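Local atomic coordinates of conserved hypothetical protein (Methanosarcina mazei, PDB entry 2NR4), a protein that is a flavoprotein of unknown function that binds flavin mononucleotide and probably belongs to the FMN-binding barrel proteins. Residues V80-F92 and F160-Q174. Sequence-based numbering, arbitrary orientation.
With FMN (flavin mononucleotide), chain C.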
ATOM      1  N   VAL A  80      -3.640   8.532  -8.856  1.00 19.78           N
ATOM      2  CA  VAL A  80      -3.131   7.341  -8.134  1.00 21.60           C
ATOM      3  C   VAL A  80      -1.710   7.077  -8.579  1.00 22.34           C
ATOM      4  O   VAL A  80      -1.442   6.934  -9.783  1.00 24.13           O
ATOM      5  CB  VAL A  80      -4.018   6.067  -8.339  1.00 21.67           C
ATOM      6  CG1 VAL A  80      -3.323   4.845  -7.692  1.00 20.77           C
ATOM      7  CG2 VAL A  80      -5.434   6.298  -7.769  1.00 22.95           C
ATOM      8  N   VAL A  81      -0.807   7.051  -7.613  1.00 22.96           N
ATOM      9  CA  VAL A  81       0.620   6.910  -7.864  1.00 24.58           C
ATOM     10  C   VAL A  81       1.161   5.816  -6.916  1.00 24.99           C
ATOM     11  O   VAL A  81       0.927   5.874  -5.701  1.00 25.51           O
ATOM     12  CB  VAL A  81       1.281   8.299  -7.626  1.00 24.45           C
ATOM     13  CG1 VAL A  81       2.803   8.187  -7.327  1.00 25.08           C
ATOM     14  CG2 VAL A  81       0.905   9.308  -8.775  1.00 26.13           C
ATOM     15  N   TYR A  82       1.883   4.839  -7.470  1.00 24.00           N
ATOM     16  CA  TYR A  82       2.540   3.790  -6.660  1.00 25.34           C
ATOM     17  C   TYR A  82       4.046   4.048  -6.541  1.00 25.26           C
ATOM     18  O   TYR A  82       4.734   3.341  -5.835  1.00 26.63           O
ATOM     19  CB  TYR A  82       2.353   2.395  -7.288  1.00 25.21           C
ATOM     20  CG  TYR A  82       0.914   1.965  -7.456  1.00 26.47           C
ATOM     21  CD1 TYR A  82      -0.041   2.283  -6.515  1.00 26.86           C
ATOM     22  CD2 TYR A  82       0.535   1.192  -8.543  1.00 24.00           C
ATOM     23  CE1 TYR A  82      -1.368   1.861  -6.661  1.00 28.41           C
ATOM     24  CE2 TYR A  82      -0.778   0.782  -8.702  1.00 24.64           C
ATOM     25  CZ  TYR A  82      -1.722   1.124  -7.763  1.00 24.31           C
ATOM     26  OH  TYR A  82      -3.029   0.729  -7.931  1.00 26.72           O
ATOM     27  N   ASP A  83       4.528   5.102  -7.196  1.00 25.26           N
ATOM     28  CA  ASP A  83       5.936   5.451  -7.193  1.00 24.80           C
ATOM     29  C   ASP A  83       6.303   6.358  -6.006  1.00 23.33           C
ATOM     30  O   ASP A  83       5.821   7.487  -5.923  1.00 24.06           O
ATOM     31  CB  ASP A  83       6.243   6.141  -8.522  1.00 25.06           C
ATOM     32  CG  ASP A  83       7.682   6.561  -8.647  1.00 29.12           C
ATOM     33  OD1 ASP A  83       8.590   6.059  -7.890  1.00 32.05           O
ATOM     34  OD2 ASP A  83       7.890   7.407  -9.547  1.00 30.30           O
ATOM     35  N   PRO A  84       7.154   5.871  -5.080  1.00 23.38           N
ATOM     36  CA  PRO A  84       7.421   6.670  -3.884  1.00 23.88           C
ATOM     37  C   PRO A  84       8.246   7.924  -4.232  1.00 23.96           C
ATOM     38  O   PRO A  84       8.169   8.910  -3.524  1.00 24.21           O
ATOM     39  CB  PRO A  84       8.223   5.705  -3.006  1.00 24.44           C
ATOM     40  CG  PRO A  84       8.929   4.829  -4.032  1.00 24.62           C
ATOM     41  CD  PRO A  84       7.889   4.593  -5.057  1.00 23.28           C
ATOM     42  N   ILE A  85       9.047   7.848  -5.295  1.00 25.00           N
ATOM     43  CA  ILE A  85       9.798   9.031  -5.791  1.00 27.09           C
ATOM     44  C   ILE A  85       8.878  10.213  -6.122  1.00 26.62           C
ATOM     45  O   ILE A  85       9.089  11.336  -5.669  1.00 26.43           O
ATOM     46  CB  ILE A  85      10.747   8.685  -6.964  1.00 26.19           C
ATOM     47  CG1 ILE A  85      11.892   7.766  -6.470  1.00 26.79           C
ATOM     48  CG2 ILE A  85      11.353  10.004  -7.534  1.00 28.82           C
ATOM     49  CD1 ILE A  85      12.719   7.125  -7.607  1.00 29.61           C
ATOM     50  N   LEU A  86       7.823   9.948  -6.888  1.00 29.16           N
ATOM     51  CA  LEU A  86       6.840  10.998  -7.227  1.00 28.65           C
ATOM     52  C   LEU A  86       6.111  11.552  -6.010  1.00 29.06           C
ATOM     53  O   LEU A  86       5.896  12.777  -5.883  1.00 27.58           O
ATOM     54  CB  LEU A  86       5.892  10.475  -8.299  1.00 29.21           C
ATOM     55  CG  LEU A  86       5.187  11.340  -9.337  1.00 32.00           C
ATOM     56  CD1 LEU A  86       6.126  12.430  -9.946  1.00 32.20           C
ATOM     57  CD2 LEU A  86       4.682  10.404 -10.406  1.00 30.85           C
ATOM     58  N   PHE A  87       5.753  10.691  -5.057  1.00 28.18           N
ATOM     59  CA  PHE A  87       5.242  11.202  -3.804  1.00 27.23           C
ATOM     60  C   PHE A  87       6.127  12.204  -3.094  1.00 26.99           C
ATOM     61  O   PHE A  87       5.664  13.214  -2.562  1.00 26.13           O
ATOM     62  CB  PHE A  87       4.954  10.046  -2.801  1.00 28.88           C
ATOM     63  CG  PHE A  87       3.526   9.711  -2.683  1.00 26.24           C
ATOM     64  CD1 PHE A  87       2.715  10.407  -1.800  1.00 31.60           C
ATOM     65  CD2 PHE A  87       2.976   8.704  -3.459  1.00 32.35           C
ATOM     66  CE1 PHE A  87       1.393  10.101  -1.694  1.00 30.56           C
ATOM     67  CE2 PHE A  87       1.651   8.409  -3.347  1.00 29.91           C
ATOM     68  CZ  PHE A  87       0.867   9.129  -2.467  1.00 28.15           C
ATOM     69  N   VAL A  88       7.413  11.884  -2.997  1.00 26.17           N
ATOM     70  CA  VAL A  88       8.302  12.712  -2.232  1.00 25.53           C
ATOM     71  C   VAL A  88       8.579  13.972  -3.049  1.00 25.17           C
ATOM     72  O   VAL A  88       8.564  15.052  -2.510  1.00 25.93           O
ATOM     73  CB  VAL A  88       9.600  11.970  -1.870  1.00 25.37           C
ATOM     74  CG1 VAL A  88      10.617  12.911  -1.242  1.00 26.37           C
ATOM     75  CG2 VAL A  88       9.301  10.803  -0.878  1.00 24.60           C
ATOM     76  N   ARG A  89       8.793  13.821  -4.343  1.00 25.24           N
ATOM     77  CA  ARG A  89       9.021  15.005  -5.199  1.00 26.63           C
ATOM     78  C   ARG A  89       7.832  15.954  -5.164  1.00 26.69           C
ATOM     79  O   ARG A  89       8.014  17.172  -5.087  1.00 27.46           O
ATOM     80  CB  ARG A  89       9.289  14.576  -6.634  1.00 26.30           C
ATOM     81  CG  ARG A  89      10.661  13.897  -6.813  1.00 27.40           C
ATOM     82  CD  ARG A  89      11.018  13.712  -8.271  1.00 31.74           C
ATOM     83  NE  ARG A  89      10.864  14.973  -9.002  1.00 29.37           N
ATOM     84  CZ  ARG A  89      10.112  15.151 -10.086  1.00 32.16           C
ATOM     85  NH1 ARG A  89       9.429  14.147 -10.638  1.00 31.03           N
ATOM     86  NH2 ARG A  89      10.050  16.374 -10.627  1.00 31.94           N
ATOM     87  N   SER A  90       6.609  15.418  -5.228  1.00 25.38           N
ATOM     88  CA  SER A  90       5.450  16.321  -5.186  1.00 26.12           C
ATOM     89  C   SER A  90       5.267  16.961  -3.808  1.00 26.56           C
ATOM     90  O   SER A  90       4.616  17.993  -3.659  1.00 24.06           O
ATOM     91  CB  SER A  90       4.181  15.613  -5.631  1.00 26.28           C
ATOM     92  OG  SER A  90       3.838  14.642  -4.677  1.00 28.82           O
ATOM     93  N   THR A  91       5.814  16.344  -2.767  1.00 27.56           N
ATOM     94  CA  THR A  91       5.692  16.925  -1.436  1.00 29.27           C
ATOM     95  C   THR A  91       6.642  18.078  -1.221  1.00 30.98           C
ATOM     96  O   THR A  91       6.258  19.097  -0.662  1.00 31.74           O
ATOM     97  CB  THR A  91       5.985  15.883  -0.316  1.00 29.69           C
ATOM     98  OG1 THR A  91       5.066  14.815  -0.428  1.00 30.15           O
ATOM     99  CG2 THR A  91       5.897  16.525   1.087  1.00 29.31           C
ATOM    100  N   PHE A  92       7.898  17.903  -1.630  1.00 33.09           N
ATOM    101  CA  PHE A  92       8.963  18.827  -1.265  1.00 35.94           C
ATOM    102  C   PHE A  92       9.461  19.678  -2.409  1.00 37.74           C
ATOM    103  O   PHE A  92      10.355  20.522  -2.209  1.00 38.79           O
ATOM    104  CB  PHE A  92      10.152  18.067  -0.671  1.00 35.67           C
ATOM    105  CG  PHE A  92       9.823  17.373   0.621  1.00 37.72           C
ATOM    106  CD1 PHE A  92       9.591  18.108   1.787  1.00 38.81           C
ATOM    107  CD2 PHE A  92       9.716  15.995   0.669  1.00 36.63           C
ATOM    108  CE1 PHE A  92       9.247  17.456   2.984  1.00 38.68           C
ATOM    109  CE2 PHE A  92       9.376  15.359   1.848  1.00 37.46           C
ATOM    110  CZ  PHE A  92       9.155  16.083   2.994  1.00 37.41           C
ATOM    111  N   PHE A 160       7.696   0.954   1.056  1.00 21.00           N
ATOM    112  CA  PHE A 160       6.871   2.002   0.448  1.00 20.68           C
ATOM    113  C   PHE A 160       6.039   2.705   1.518  1.00 19.67           C
ATOM    114  O   PHE A 160       5.992   3.936   1.596  1.00 18.73           O
ATOM    115  CB  PHE A 160       5.963   1.425  -0.639  1.00 21.04           C
ATOM    116  CG  PHE A 160       5.060   2.459  -1.252  1.00 22.54           C
ATOM    117  CD1 PHE A 160       5.513   3.217  -2.331  1.00 24.75           C
ATOM    118  CD2 PHE A 160       3.788   2.744  -0.702  1.00 22.39           C
ATOM    119  CE1 PHE A 160       4.727   4.214  -2.893  1.00 26.43           C
ATOM    120  CE2 PHE A 160       2.970   3.762  -1.271  1.00 24.35           C
ATOM    121  CZ  PHE A 160       3.456   4.511  -2.380  1.00 24.91           C
ATOM    122  N   ASN A 161       5.420   1.908   2.398  1.00 19.52           N
ATOM    123  CA  ASN A 161       4.605   2.472   3.465  1.00 19.41           C
ATOM    124  C   ASN A 161       5.429   3.367   4.390  1.00 19.91           C
ATOM    125  O   ASN A 161       4.944   4.387   4.874  1.00 19.39           O
ATOM    126  CB  ASN A 161       3.948   1.334   4.258  1.00 19.62           C
ATOM    127  CG  ASN A 161       3.008   0.497   3.411  1.00 19.01           C
ATOM    128  OD1 ASN A 161       2.689   0.815   2.259  1.00 17.37           O
ATOM    129  ND2 ASN A 161       2.555  -0.625   3.991  1.00 17.71           N
ATOM    130  N   ALA A 162       6.692   2.989   4.620  1.00 19.24           N
ATOM    131  CA  ALA A 162       7.599   3.774   5.465  1.00 20.11           C
ATOM    132  C   ALA A 162       7.955   5.104   4.847  1.00 20.70           C
ATOM    133  O   ALA A 162       8.087   6.128   5.571  1.00 20.87           O
ATOM    134  CB  ALA A 162       8.845   3.002   5.760  1.00 20.63           C
ATOM    135  N   VAL A 163       8.076   5.115   3.528  1.00 19.50           N
ATOM    136  CA  VAL A 163       8.308   6.369   2.786  1.00 21.13           C
ATOM    137  C   VAL A 163       7.129   7.324   2.965  1.00 20.81           C
ATOM    138  O   VAL A 163       7.343   8.499   3.248  1.00 20.67           O
ATOM    139  CB  VAL A 163       8.537   6.134   1.264  1.00 21.17           C
ATOM    140  CG1 VAL A 163       8.548   7.511   0.486  1.00 22.20           C
ATOM    141  CG2 VAL A 163       9.864   5.388   1.053  1.00 22.68           C
ATOM    142  N   LEU A 164       5.898   6.806   2.867  1.00 20.04           N
ATOM    143  CA  LEU A 164       4.688   7.592   3.072  1.00 21.45           C
ATOM    144  C   LEU A 164       4.689   8.230   4.477  1.00 21.80           C
ATOM    145  O   LEU A 164       4.410   9.432   4.641  1.00 21.32           O
ATOM    146  CB  LEU A 164       3.477   6.672   2.947  1.00 22.29           C
ATOM    147  CG  LEU A 164       2.279   7.151   2.174  1.00 27.90           C
ATOM    148  CD1 LEU A 164       2.772   7.568   0.756  1.00 29.61           C
ATOM    149  CD2 LEU A 164       1.224   5.980   2.075  1.00 24.79           C
ATOM    150  N   GLU A 165       4.946   7.412   5.501  1.00 21.29           N
ATOM    151  CA  GLU A 165       4.987   7.905   6.866  1.00 21.15           C
ATOM    152  C   GLU A 165       6.093   8.929   7.028  1.00 21.25           C
ATOM    153  O   GLU A 165       5.849  10.012   7.613  1.00 22.98           O
ATOM    154  CB  GLU A 165       5.165   6.748   7.880  1.00 20.48           C
ATOM    155  CG  GLU A 165       3.973   5.785   7.908  1.00 23.19           C
ATOM    156  CD  GLU A 165       2.645   6.461   8.242  1.00 28.00           C
ATOM    157  OE1 GLU A 165       2.605   7.260   9.190  1.00 28.39           O
ATOM    158  OE2 GLU A 165       1.646   6.234   7.528  1.00 26.13           O
ATOM    159  N   ALA A 166       7.275   8.634   6.500  1.00 20.85           N
ATOM    160  CA  ALA A 166       8.428   9.554   6.633  1.00 22.30           C
ATOM    161  C   ALA A 166       8.121  10.916   6.034  1.00 23.89           C
ATOM    162  O   ALA A 166       8.575  11.950   6.562  1.00 24.31           O
ATOM    163  CB  ALA A 166       9.691   8.957   5.990  1.00 23.65           C
ATOM    164  N   THR A 167       7.394  10.941   4.919  1.00 24.01           N
ATOM    165  CA  THR A 167       7.009  12.213   4.282  1.00 24.65           C
ATOM    166  C   THR A 167       6.064  13.000   5.206  1.00 25.44           C
ATOM    167  O   THR A 167       6.234  14.200   5.381  1.00 24.83           O
ATOM    168  CB  THR A 167       6.378  12.042   2.868  1.00 25.26           C
ATOM    169  OG1 THR A 167       5.114  11.353   2.973  1.00 30.37           O
ATOM    170  CG2 THR A 167       7.291  11.219   1.986  1.00 20.19           C
ATOM    171  N   VAL A 168       5.137  12.319   5.877  1.00 24.49           N
ATOM    172  CA  VAL A 168       4.254  12.998   6.833  1.00 25.48           C
ATOM    173  C   VAL A 168       5.103  13.605   7.961  1.00 26.67           C
ATOM    174  O   VAL A 168       5.042  14.831   8.242  1.00 27.81           O
ATOM    175  CB  VAL A 168       3.140  12.049   7.359  1.00 25.94           C
ATOM    176  CG1 VAL A 168       2.163  12.797   8.321  1.00 27.29           C
ATOM    177  CG2 VAL A 168       2.351  11.524   6.198  1.00 25.69           C
ATOM    178  N   HIS A 169       5.938  12.790   8.580  1.00 27.36           N
ATOM    179  CA  HIS A 169       6.773  13.285   9.686  1.00 28.51           C
ATOM    180  C   HIS A 169       7.766  14.375   9.279  1.00 29.67           C
ATOM    181  O   HIS A 169       7.990  15.325  10.038  1.00 28.26           O
ATOM    182  CB  HIS A 169       7.424  12.120  10.426  1.00 28.46           C
ATOM    183  CG  HIS A 169       6.422  11.193  11.038  1.00 31.65           C
ATOM    184  ND1 HIS A 169       5.359  11.642  11.796  1.00 33.07           N
ATOM    185  CD2 HIS A 169       6.286   9.846  10.966  1.00 33.75           C
ATOM    186  CE1 HIS A 169       4.635  10.612  12.189  1.00 34.04           C
ATOM    187  NE2 HIS A 169       5.164   9.513  11.686  1.00 33.53           N
ATOM    188  N   ALA A 170       8.348  14.259   8.091  1.00 28.74           N
ATOM    189  CA  ALA A 170       9.194  15.312   7.582  1.00 30.03           C
ATOM    190  C   ALA A 170       8.466  16.651   7.456  1.00 30.82           C
ATOM    191  O   ALA A 170       9.054  17.689   7.760  1.00 31.86           O
ATOM    192  CB  ALA A 170       9.861  14.900   6.238  1.00 29.15           C
ATOM    193  N   THR A 171       7.212  16.656   7.002  1.00 32.07           N
ATOM    194  CA  THR A 171       6.463  17.914   6.931  1.00 33.28           C
ATOM    195  C   THR A 171       6.183  18.479   8.322  1.00 34.16           C
ATOM    196  O   THR A 171       6.149  19.712   8.524  1.00 33.81           O
ATOM    197  CB  THR A 171       5.127  17.817   6.110  1.00 33.15           C
ATOM    198  OG1 THR A 171       4.173  17.019   6.800  1.00 36.86           O
ATOM    199  CG2 THR A 171       5.343  17.274   4.697  1.00 32.21           C
ATOM    200  N   ARG A 172       5.976  17.578   9.276  1.00 34.14           N
ATOM    201  CA  ARG A 172       5.769  17.969  10.663  1.00 35.49           C
ATOM    202  C   ARG A 172       7.029  18.501  11.318  1.00 37.02           C
ATOM    203  O   ARG A 172       6.948  19.443  12.128  1.00 36.79           O
ATOM    204  CB  ARG A 172       5.173  16.824  11.454  1.00 35.54           C
ATOM    205  CG  ARG A 172       3.716  16.718  11.148  1.00 37.62           C
ATOM    206  CD  ARG A 172       3.162  15.482  11.737  1.00 40.98           C
ATOM    207  NE  ARG A 172       1.764  15.348  11.377  1.00 44.65           N
ATOM    208  CZ  ARG A 172       1.060  14.247  11.591  1.00 46.80           C
ATOM    209  NH1 ARG A 172       1.628  13.182  12.157  1.00 46.69           N
ATOM    210  NH2 ARG A 172      -0.209  14.219  11.234  1.00 49.01           N
ATOM    211  N   TYR A 173       8.177  17.934  10.953  1.00 37.65           N
ATOM    212  CA  TYR A 173       9.453  18.454  11.388  1.00 40.42           C
ATOM    213  C   TYR A 173       9.703  19.872  10.890  1.00 41.51           C
ATOM    214  O   TYR A 173      10.338  20.682  11.578  1.00 41.90           O
ATOM    215  CB  TYR A 173      10.611  17.561  10.961  1.00 41.29           C
ATOM    216  CG  TYR A 173      11.912  18.151  11.414  1.00 42.77           C
ATOM    217  CD1 TYR A 173      12.285  18.102  12.759  1.00 44.19           C
ATOM    218  CD2 TYR A 173      12.753  18.812  10.514  1.00 44.11           C
ATOM    219  CE1 TYR A 173      13.474  18.684  13.193  1.00 45.02           C
ATOM    220  CE2 TYR A 173      13.942  19.404  10.940  1.00 45.77           C
ATOM    221  CZ  TYR A 173      14.291  19.326  12.275  1.00 45.17           C
ATOM    222  OH  TYR A 173      15.465  19.896  12.695  1.00 48.11           O
ATOM    223  N   GLN A 174       9.240  20.155   9.681  1.00 42.74           N
ATOM    224  CA  GLN A 174       9.292  21.503   9.129  1.00 44.27           C
ATOM    225  C   GLN A 174       8.317  22.416   9.874  1.00 45.40           C
ATOM    226  O   GLN A 174       8.592  23.615  10.013  1.00 46.28           O
ATOM    227  CB  GLN A 174       8.970  21.494   7.627  1.00 43.78           C
ATOM    228  CG  GLN A 174      10.029  20.843   6.742  1.00 43.41           C
ATOM    229  CD  GLN A 174       9.619  20.817   5.264  1.00 44.18           C
ATOM    230  OE1 GLN A 174      10.436  21.095   4.381  1.00 43.06           O
ATOM    231  NE2 GLN A 174       8.346  20.510   4.998  1.00 42.39           N
TER
HETATM  232  N1  FMN C 401      -2.189  18.260   2.998  1.00 42.32           N
HETATM  233  C2  FMN C 401      -3.517  18.626   3.040  1.00 42.50           C
HETATM  234  O2  FMN C 401      -3.795  19.823   3.068  1.00 42.87           O
HETATM  235  N3  FMN C 401      -4.506  17.667   3.085  1.00 41.66           N
HETATM  236  C4  FMN C 401      -4.174  16.321   3.064  1.00 41.68           C
HETATM  237  O4  FMN C 401      -5.031  15.466   2.885  1.00 36.64           O
HETATM  238  C4A FMN C 401      -2.834  15.945   3.010  1.00 41.99           C
HETATM  239  N5  FMN C 401      -2.475  14.606   2.997  1.00 43.22           N
HETATM  240  C5A FMN C 401      -1.142  14.228   2.924  1.00 42.42           C
HETATM  241  C6  FMN C 401      -0.800  12.870   2.894  1.00 42.13           C
HETATM  242  C7  FMN C 401       0.530  12.482   2.818  1.00 42.39           C
HETATM  243  C7M FMN C 401       0.856  11.015   2.859  1.00 43.75           C
HETATM  244  C8  FMN C 401       1.534  13.474   2.793  1.00 42.66           C
HETATM  245  C8M FMN C 401       2.955  13.130   2.552  1.00 40.74           C
HETATM  246  C9  FMN C 401       1.202  14.835   2.830  1.00 42.18           C
HETATM  247  C9A FMN C 401      -0.153  15.213   2.883  1.00 42.19           C
HETATM  248  N10 FMN C 401      -0.515  16.560   2.914  1.00 41.98           N
HETATM  249  C10 FMN C 401      -1.843  16.926   2.979  1.00 42.45           C
HETATM  250  C1' FMN C 401       0.538  17.620   3.034  1.00 41.97           C
HETATM  251  C2' FMN C 401       0.801  18.196   1.648  1.00 43.31           C
HETATM  252  O2' FMN C 401       1.062  17.154   0.747  1.00 42.11           O
HETATM  253  C3' FMN C 401       2.037  19.062   1.723  1.00 44.64           C
HETATM  254  O3' FMN C 401       1.778  20.133   2.615  1.00 44.23           O
HETATM  255  C4' FMN C 401       2.454  19.556   0.340  1.00 42.08           C
HETATM  256  O4' FMN C 401       3.741  20.093   0.512  1.00 47.31           O
HETATM  257  C5' FMN C 401       1.495  20.618  -0.215  1.00 42.16           C
HETATM  258  O5' FMN C 401       2.087  21.297  -1.302  1.00 39.45           O
HETATM  259  P   FMN C 401       1.338  22.397  -2.234  1.00 40.26           P
HETATM  260  O1P FMN C 401       1.663  23.756  -1.592  1.00 38.38           O
HETATM  261  O2P FMN C 401      -0.188  22.165  -2.149  1.00 31.16           O
HETATM  262  O3P FMN C 401       1.966  22.317  -3.627  1.00 36.38           O
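L164 CD1 lies over one face of the F87 ring, a CH-pi contact 3.9 Å from the ring centroid and 14° off the normal; V81 O and D83 O lie at the edge in its plane. The F160 ring brings P84 N and P84 CD to its edge, and P84 CB packs 3.7 Å from F160 CD1. With CG anti to the backbone N (chi1 178°), F160 reaches the start of helix 84-92, where D83, at the N-cap, accepts the I85 N-H on OD1. F92 is a knob in the hole formed by T167, A170, T171 and Q174: its CZ lies 3.5 Å from A170 CB, the amide NE2 of Q174 meets the ring edge, and T91 CG2 sits over the centre of one face. Midway along the interface, V88 CG2 packs against V163 CG1 (3.6 Å) and T167 CG2 (3.5 Å). T91 OG1 donates to F87 O at 2.7 Å, while its CG2 touches T171 CG2; an alanine here would probably leave F87 O without this short bond and open a gap between the F92 face and T171 CG2. The segment axes are nearly parallel (6°), and the contact packs the helix following barrel strand 75-79 against helix 158-176, first of the C-terminal helices. Their shared edge forms part of the FMN pocket: T91 O accepts from the ribityl O4' and V168 CG2 packs on the C7M methyl, a flavin site between barrel and helical bundle.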